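Local coordinates for uncharacterized conserved protein (Sinorhizobium meliloti, PDB 4EZB) that is of unknown function but is probably an oxidoreductase, with a nucleotide-binding domain followed by a helical domain, at residues E211-A216 / E223-S228; V205-I210 / R278-T283; D237-A242 / G301-V306. All blocks are in the same frame, centred on the assembly; numbering follows the deposited sequence.

Interaction 1: E211-A216 / E223-S228; sequences EALSSA and ERILDS
L213 and L226 meet methyl to branch point: CD2 of L213 lies 3.9 Å from CG of L226, and the two side chains cross at about a right angle. In both residues CG stands anti to the carbonyl carbon (chi1 -70° in L213, -78° in L226), the usual leucine position on a helix. Neither CA-CB bond is aimed at the opposite helix; the branched end of each chain is what swings into the gap, so a residue that forks only at its tip suits both places. The same L213 methyl also brushes I225, with CD2 of L213 4.2 Å from CG2 of I225.

One turn further along, A216 points toward the other helix, and its CB sits 3.8 Å from CG1 of I225. I225 is branched at CB; it sets CG1 anti to the carbonyl carbon, beside the backbone N, and CG2 anti to the backbone N, which presents the CG1 branch to the alanine and CG2 to L213. A methyl is enough at A216 because here the backbones are near each other, 6.8 Å between CA of A216 and CA of I225. The contact is wholly apolar and buried. S215, on the same helix as A216, turns its hydroxyl back to its own backbone, OG giving a 2.9 Å bond to O of E211.

Helices 190-218 and 222-232 are joined by a short connection as a helical hairpin, and the segments run at 144° to each other, roughly antiparallel. Helices 238-268 and 301-312 adjoin L213 and L226, while L194 of the second subunit packs on I225.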
# COMPACT_ATOMS: atom_id res chain seq x y z
N GLU A 211 -2.39 -3.94 8.09
CA GLU A 211 -2.23 -2.82 9.04
C GLU A 211 -3.56 -2.06 9.29
O GLU A 211 -3.97 -1.85 10.42
CB GLU A 211 -1.07 -1.87 8.63
CG GLU A 211 -0.73 -0.84 9.72
CD GLU A 211 0.67 -0.23 9.63
OE1 GLU A 211 0.78 1.03 9.71
OE2 GLU A 211 1.68 -0.97 9.50
N ALA A 212 -4.26 -1.68 8.22
CA ALA A 212 -5.51 -0.95 8.35
C ALA A 212 -6.59 -1.77 9.04
O ALA A 212 -7.24 -1.28 9.96
CB ALA A 212 -6.01 -0.53 6.97
N LEU A 213 -6.80 -3.00 8.57
CA LEU A 213 -7.91 -3.82 9.02
C LEU A 213 -7.81 -4.32 10.46
O LEU A 213 -8.81 -4.37 11.17
CB LEU A 213 -8.14 -5.01 8.07
CG LEU A 213 -8.69 -4.71 6.68
CD1 LEU A 213 -9.28 -5.97 6.05
CD2 LEU A 213 -9.75 -3.61 6.72
N SER A 214 -6.61 -4.69 10.90
CA SER A 214 -6.44 -5.16 12.26
C SER A 214 -6.49 -4.01 13.27
O SER A 214 -6.85 -4.20 14.43
CB SER A 214 -5.13 -5.95 12.38
OG SER A 214 -4.04 -5.10 12.15
N SER A 215 -6.13 -2.82 12.80
CA SER A 215 -6.26 -1.57 13.54
C SER A 215 -7.73 -1.27 13.72
O SER A 215 -8.22 -1.10 14.85
CB SER A 215 -5.66 -0.43 12.71
OG SER A 215 -4.28 -0.34 12.92
N ALA A 216 -8.41 -1.19 12.58
CA ALA A 216 -9.83 -0.98 12.52
C ALA A 216 -10.56 -1.92 13.44
O ALA A 216 -11.54 -1.53 14.12
CB ALA A 216 -10.32 -1.15 11.09
N GLU A 223 -15.84 -2.84 9.19
CA GLU A 223 -16.80 -2.72 8.09
C GLU A 223 -16.87 -1.31 7.59
O GLU A 223 -17.01 -1.08 6.37
CB GLU A 223 -18.21 -3.20 8.50
CG GLU A 223 -18.33 -4.70 8.68
CD GLU A 223 -17.83 -5.50 7.48
OE1 GLU A 223 -18.15 -5.11 6.33
OE2 GLU A 223 -17.12 -6.50 7.68
N ARG A 224 -16.75 -0.34 8.50
CA ARG A 224 -16.81 1.06 8.07
C ARG A 224 -15.58 1.48 7.29
O ARG A 224 -15.68 2.29 6.35
CB ARG A 224 -17.09 2.01 9.22
CG ARG A 224 -18.56 2.06 9.53
CD ARG A 224 -18.89 3.24 10.41
NE ARG A 224 -20.10 2.96 11.17
CZ ARG A 224 -21.30 3.42 10.84
NH1 ARG A 224 -21.42 4.19 9.77
NH2 ARG A 224 -22.36 3.12 11.57
N ILE A 225 -14.43 0.94 7.70
CA ILE A 225 -13.19 1.20 7.00
C ILE A 225 -13.16 0.52 5.62
O ILE A 225 -12.59 1.04 4.70
CB ILE A 225 -11.98 0.73 7.84
CG1 ILE A 225 -11.62 1.75 8.92
CG2 ILE A 225 -10.77 0.49 6.94
CD1 ILE A 225 -11.00 3.03 8.37
N LEU A 226 -13.72 -0.68 5.51
CA LEU A 226 -13.86 -1.32 4.20
C LEU A 226 -14.78 -0.49 3.30
O LEU A 226 -14.47 -0.28 2.13
CB LEU A 226 -14.32 -2.78 4.34
CG LEU A 226 -13.14 -3.68 4.73
CD1 LEU A 226 -13.53 -5.01 5.37
CD2 LEU A 226 -12.19 -3.90 3.54
N ASP A 227 -15.87 0.01 3.86
CA ASP A 227 -16.76 0.96 3.15
C ASP A 227 -16.01 2.17 2.64
O ASP A 227 -16.22 2.61 1.52
CB ASP A 227 -17.87 1.48 4.05
CG ASP A 227 -18.91 0.45 4.36
OD1 ASP A 227 -18.97 -0.61 3.69
OD2 ASP A 227 -19.70 0.70 5.29
N SER A 228 -15.13 2.72 3.48
CA SER A 228 -14.48 3.96 3.13
C SER A 228 -13.41 3.72 2.06
O SER A 228 -13.24 4.57 1.17
CB SER A 228 -13.94 4.70 4.36
OG SER A 228 -12.63 4.31 4.67

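Interaction 2: V205-I210 / R278-T283; sequences VEALLI and RAACET
The methyls of A207 and A280 meet across the closest point of the two backbones, with CB to CB only 3.5 Å, tighter than ordinary van der Waals contact. Their CA atoms are 5.1 Å apart, and alanine suits both positions because the backbones come so near. A207 is aimed at the other helix, whereas the A280 methyl lies across the approach; CB of A207 also comes up against the opposite backbone, 3.6 Å from CA of A280.

One turn further along both helices, I210 and T283 slide past each other in opposite directions. Each sends its CG2 methyl across, and the two methyls stand 3.5 Å apart. On T283, CG2 is anti to the backbone N (chi1, measured to OG1, -60°), which lays it against both I210 and the A207 carbonyl, 3.7 Å from the A207 O. The same rotation turns the hydroxyl back along its own helix, where OG1 donates to O of A279 at 2.8 Å, from above the carbonyl plane and from the face opposite T283 N. Threonine thus offers a methyl to the interface while its buried hydroxyl is satisfied at home. An alanine in place of T283 is likely to open a gap beside the I210 methyl and leave the A279 carbonyl with one donor fewer.

Around this pair, M260 of helix 238-268 touches A280, and from the second subunit M276 packs on A207 and P275 on T283. Segments 205-210 and 278-283 cross at 61°. Small residues at such a close, buried crossing, here of helices 190-218 and 275-291, are characteristic of tightly packed helical bundles; the bundle is the all-helical C-terminal part of the chain, and the second subunit takes part in its core.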
# COMPACT_ATOMS: atom_id res chain seq x y z
N VAL A 205 -0.02 -3.77 -0.99
CA VAL A 205 -1.44 -3.75 -0.74
C VAL A 205 -1.91 -4.74 0.33
O VAL A 205 -2.81 -4.43 1.13
CB VAL A 205 -2.24 -4.02 -2.03
CG1 VAL A 205 -3.67 -4.39 -1.68
CG2 VAL A 205 -2.25 -2.77 -2.90
N GLU A 206 -1.35 -5.95 0.29
CA GLU A 206 -1.67 -6.98 1.26
C GLU A 206 -1.27 -6.52 2.66
O GLU A 206 -2.02 -6.68 3.62
CB GLU A 206 -0.91 -8.24 0.85
CG GLU A 206 -0.89 -9.40 1.84
CD GLU A 206 0.07 -10.52 1.40
OE1 GLU A 206 0.71 -10.40 0.34
OE2 GLU A 206 0.21 -11.54 2.12
N ALA A 207 -0.07 -5.97 2.78
CA ALA A 207 0.45 -5.41 4.02
C ALA A 207 -0.41 -4.23 4.52
O ALA A 207 -0.69 -4.14 5.72
CB ALA A 207 1.88 -4.93 3.81
N LEU A 208 -0.83 -3.34 3.61
CA LEU A 208 -1.69 -2.20 4.01
C LEU A 208 -3.02 -2.69 4.56
O LEU A 208 -3.50 -2.18 5.57
CB LEU A 208 -1.97 -1.22 2.85
CG LEU A 208 -0.84 -0.36 2.29
CD1 LEU A 208 -1.28 0.25 0.94
CD2 LEU A 208 -0.46 0.70 3.32
N LEU A 209 -3.62 -3.67 3.90
CA LEU A 209 -4.85 -4.27 4.45
C LEU A 209 -4.61 -4.86 5.83
O LEU A 209 -5.45 -4.74 6.73
CB LEU A 209 -5.44 -5.31 3.50
CG LEU A 209 -6.05 -4.71 2.22
CD1 LEU A 209 -6.08 -5.75 1.11
CD2 LEU A 209 -7.45 -4.15 2.43
N ILE A 210 -3.46 -5.49 6.02
CA ILE A 210 -3.21 -6.11 7.33
C ILE A 210 -3.15 -5.00 8.38
O ILE A 210 -3.80 -5.10 9.44
CB ILE A 210 -1.90 -6.94 7.33
CG1 ILE A 210 -2.03 -8.21 6.48
CG2 ILE A 210 -1.42 -7.23 8.77
CD1 ILE A 210 -0.69 -8.90 6.19
N ARG A 278 10.31 -2.80 2.89
CA ARG A 278 10.80 -3.39 4.14
C ARG A 278 9.65 -3.54 5.16
O ARG A 278 9.52 -4.57 5.80
CB ARG A 278 11.95 -2.57 4.73
CG ARG A 278 13.26 -2.63 3.94
CD ARG A 278 14.03 -3.90 4.28
NE ARG A 278 15.29 -3.98 3.54
CZ ARG A 278 15.92 -5.12 3.26
NH1 ARG A 278 15.41 -6.29 3.63
NH2 ARG A 278 17.06 -5.09 2.57
N ALA A 279 8.80 -2.51 5.27
CA ALA A 279 7.70 -2.53 6.24
C ALA A 279 6.69 -3.61 5.85
O ALA A 279 6.18 -4.30 6.72
CB ALA A 279 7.03 -1.17 6.36
N ALA A 280 6.45 -3.79 4.54
CA ALA A 280 5.48 -4.79 4.09
C ALA A 280 5.90 -6.25 4.40
O ALA A 280 5.10 -7.05 4.92
CB ALA A 280 5.15 -4.61 2.62
N CYS A 281 7.17 -6.55 4.10
CA CYS A 281 7.85 -7.78 4.48
C CYS A 281 7.72 -8.07 5.98
O CYS A 281 7.28 -9.15 6.36
CB CYS A 281 9.33 -7.69 4.06
SG CYS A 281 10.52 -8.66 5.02
N GLU A 282 8.12 -7.11 6.81
CA GLU A 282 7.89 -7.23 8.25
C GLU A 282 6.42 -7.56 8.57
O GLU A 282 6.13 -8.47 9.36
CB GLU A 282 8.29 -5.93 8.97
CG GLU A 282 7.55 -5.76 10.30
CD GLU A 282 8.19 -4.77 11.25
OE1 GLU A 282 7.59 -4.54 12.34
OE2 GLU A 282 9.27 -4.21 10.93
N THR A 283 5.50 -6.84 7.94
CA THR A 283 4.08 -6.94 8.25
C THR A 283 3.53 -8.30 7.89
O THR A 283 2.83 -8.93 8.70
CB THR A 283 3.25 -5.86 7.53
OG1 THR A 283 3.72 -4.57 7.95
CG2 THR A 283 1.74 -5.99 7.87

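Interaction 3: D237-A242 / G301-V306; sequences DWRDVA and GYRGFV
An unusual first torsion carries Y302 to R239: CG lies between the backbone N and the carbonyl carbon (chi1 78°), and the ring is thereby laid against the start of helix 238-268. R239 answers with a chain extended from CG to NE, which crosses the ring obliquely and reaches its hydroxyl. CB and CG of R239 both touch CE1 of Y302 at 3.7 Å, while the guanidinium plane is turned 67° from that of the ring. NE of R239 meets OH of Y302 near the guanidinium plane, at its edge, but the bond is weak: 3.2 Å long and bent to 129°. The stronger polar partner of both groups is E223, which forms a salt bridge with NH2 of R239 and a hydrogen bond with OH of Y302; D227 adds a second carboxylate to the arginine. A long basic chain therefore serves twice here, its methylenes touching the ring's CE1 side and its head tying helix 222-232 to the start of helix 238-268.

That start is marked by an N-cap, D237, whose OD1 accepts from D240 N at 3.0 Å and, weakly, from R239 N. This is where the long helix begins in the C-terminal helical bundle, with the last helix, 301-312, laid against its first turns.

Y302 OH sits over the centre of the R303 guanidinium, 3.0 Å above its plane, without a hydrogen bond; the carboxylates beside R239 probably ease the nearness of the two arginines. Deeper in, A242 CB packs on Y302 CB at 4.0 Å, a small residue where the backbones come near.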
# COMPACT_ATOMS: atom_id res chain seq x y z
N ASP A 237 -13.74 -4.60 -5.66
CA ASP A 237 -14.47 -5.09 -4.48
C ASP A 237 -13.43 -5.40 -3.40
O ASP A 237 -12.69 -6.38 -3.48
CB ASP A 237 -15.31 -6.32 -4.81
CG ASP A 237 -16.11 -6.83 -3.61
OD1 ASP A 237 -15.56 -6.93 -2.49
OD2 ASP A 237 -17.29 -7.16 -3.79
N TRP A 238 -13.36 -4.53 -2.40
CA TRP A 238 -12.25 -4.58 -1.44
C TRP A 238 -12.36 -5.70 -0.44
O TRP A 238 -11.36 -6.10 0.18
CB TRP A 238 -12.08 -3.22 -0.77
CG TRP A 238 -11.45 -2.29 -1.74
CD1 TRP A 238 -12.08 -1.52 -2.68
CD2 TRP A 238 -10.05 -2.09 -1.91
NE1 TRP A 238 -11.15 -0.83 -3.42
CE2 TRP A 238 -9.89 -1.16 -2.97
CE3 TRP A 238 -8.91 -2.59 -1.28
CZ2 TRP A 238 -8.63 -0.71 -3.41
CZ3 TRP A 238 -7.65 -2.16 -1.71
CH2 TRP A 238 -7.52 -1.21 -2.76
N ARG A 239 -13.55 -6.23 -0.28
CA ARG A 239 -13.75 -7.37 0.60
C ARG A 239 -13.20 -8.64 -0.06
O ARG A 239 -12.49 -9.42 0.59
CB ARG A 239 -15.21 -7.49 1.04
CG ARG A 239 -15.57 -6.39 2.05
CD ARG A 239 -17.07 -6.31 2.30
NE ARG A 239 -17.41 -5.42 3.40
CZ ARG A 239 -17.56 -4.10 3.30
NH1 ARG A 239 -17.36 -3.48 2.15
NH2 ARG A 239 -17.88 -3.40 4.37
N ASP A 240 -13.48 -8.83 -1.36
CA ASP A 240 -12.82 -9.86 -2.16
C ASP A 240 -11.30 -9.70 -2.14
O ASP A 240 -10.58 -10.67 -2.00
CB ASP A 240 -13.28 -9.81 -3.61
CG ASP A 240 -14.74 -10.19 -3.78
OD1 ASP A 240 -15.36 -10.76 -2.85
OD2 ASP A 240 -15.27 -9.91 -4.87
N VAL A 241 -10.82 -8.47 -2.25
CA VAL A 241 -9.37 -8.26 -2.16
C VAL A 241 -8.78 -8.69 -0.82
O VAL A 241 -7.71 -9.30 -0.76
CB VAL A 241 -8.98 -6.79 -2.49
CG1 VAL A 241 -7.49 -6.54 -2.20
CG2 VAL A 241 -9.32 -6.49 -3.95
N ALA A 242 -9.48 -8.35 0.26
CA ALA A 242 -9.00 -8.68 1.61
C ALA A 242 -9.12 -10.17 1.90
O ALA A 242 -8.25 -10.73 2.54
CB ALA A 242 -9.74 -7.87 2.67
N GLY A 301 -11.74 -16.14 5.03
CA GLY A 301 -11.99 -14.72 4.71
C GLY A 301 -11.48 -13.75 5.77
O GLY A 301 -10.98 -14.17 6.83
N TYR A 302 -11.62 -12.45 5.48
CA TYR A 302 -11.20 -11.39 6.42
C TYR A 302 -12.04 -11.42 7.71
O TYR A 302 -11.49 -11.27 8.81
CB TYR A 302 -11.23 -9.99 5.77
CG TYR A 302 -12.61 -9.39 5.63
CD1 TYR A 302 -13.37 -9.60 4.49
CD2 TYR A 302 -13.17 -8.63 6.67
CE1 TYR A 302 -14.64 -9.06 4.37
CE2 TYR A 302 -14.43 -8.09 6.56
CZ TYR A 302 -15.17 -8.30 5.41
OH TYR A 302 -16.43 -7.76 5.29
N ARG A 303 -13.35 -11.65 7.59
CA ARG A 303 -14.20 -11.82 8.76
C ARG A 303 -13.58 -12.82 9.73
O ARG A 303 -13.63 -12.62 10.93
CB ARG A 303 -15.62 -12.23 8.39
CG ARG A 303 -16.40 -11.11 7.73
CD ARG A 303 -17.70 -11.62 7.12
NE ARG A 303 -18.49 -10.56 6.47
CZ ARG A 303 -18.40 -10.21 5.18
NH1 ARG A 303 -17.55 -10.82 4.35
NH2 ARG A 303 -19.17 -9.22 4.72
N GLY A 304 -12.95 -13.87 9.19
CA GLY A 304 -12.18 -14.84 9.97
C GLY A 304 -10.80 -14.37 10.41
O GLY A 304 -10.51 -14.41 11.60
N PHE A 305 -9.96 -13.92 9.48
CA PHE A 305 -8.55 -13.57 9.81
C PHE A 305 -8.37 -12.33 10.71
O PHE A 305 -7.48 -12.28 11.59
CB PHE A 305 -7.70 -13.36 8.53
CG PHE A 305 -7.76 -14.50 7.55
CD1 PHE A 305 -7.25 -15.75 7.87
CD2 PHE A 305 -8.29 -14.31 6.28
CE1 PHE A 305 -7.30 -16.80 6.95
CE2 PHE A 305 -8.35 -15.34 5.36
CZ PHE A 305 -7.86 -16.59 5.70
N VAL A 306 -9.18 -11.30 10.44
CA VAL A 306 -8.97 -9.99 11.02
C VAL A 306 -9.07 -10.02 12.54
O VAL A 306 -8.19 -9.47 13.22
CB VAL A 306 -9.83 -8.89 10.33
CG1 VAL A 306 -9.76 -7.57 11.09
CG2 VAL A 306 -9.33 -8.65 8.91

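In the fold
All three interactions join helices of the C-terminal bundle. Interactions 1 and 2 are buried and apolar and use successive turns of helix 190-218: interaction 1 pairs it with its neighbour in sequence, whereas interaction 2 closes a much longer loop, with small residues at a closer approach. Both touch the second subunit. Interaction 3 is only partly buried, and there a polar cluster joins the hydrophobic packing. It lies about 10 Å, centre to centre, from interaction 1, and acidic residues of helix 222-232 connect the two. L209, from the helix shared by the first two, packs on V241 and thus links interaction 2 to interaction 3.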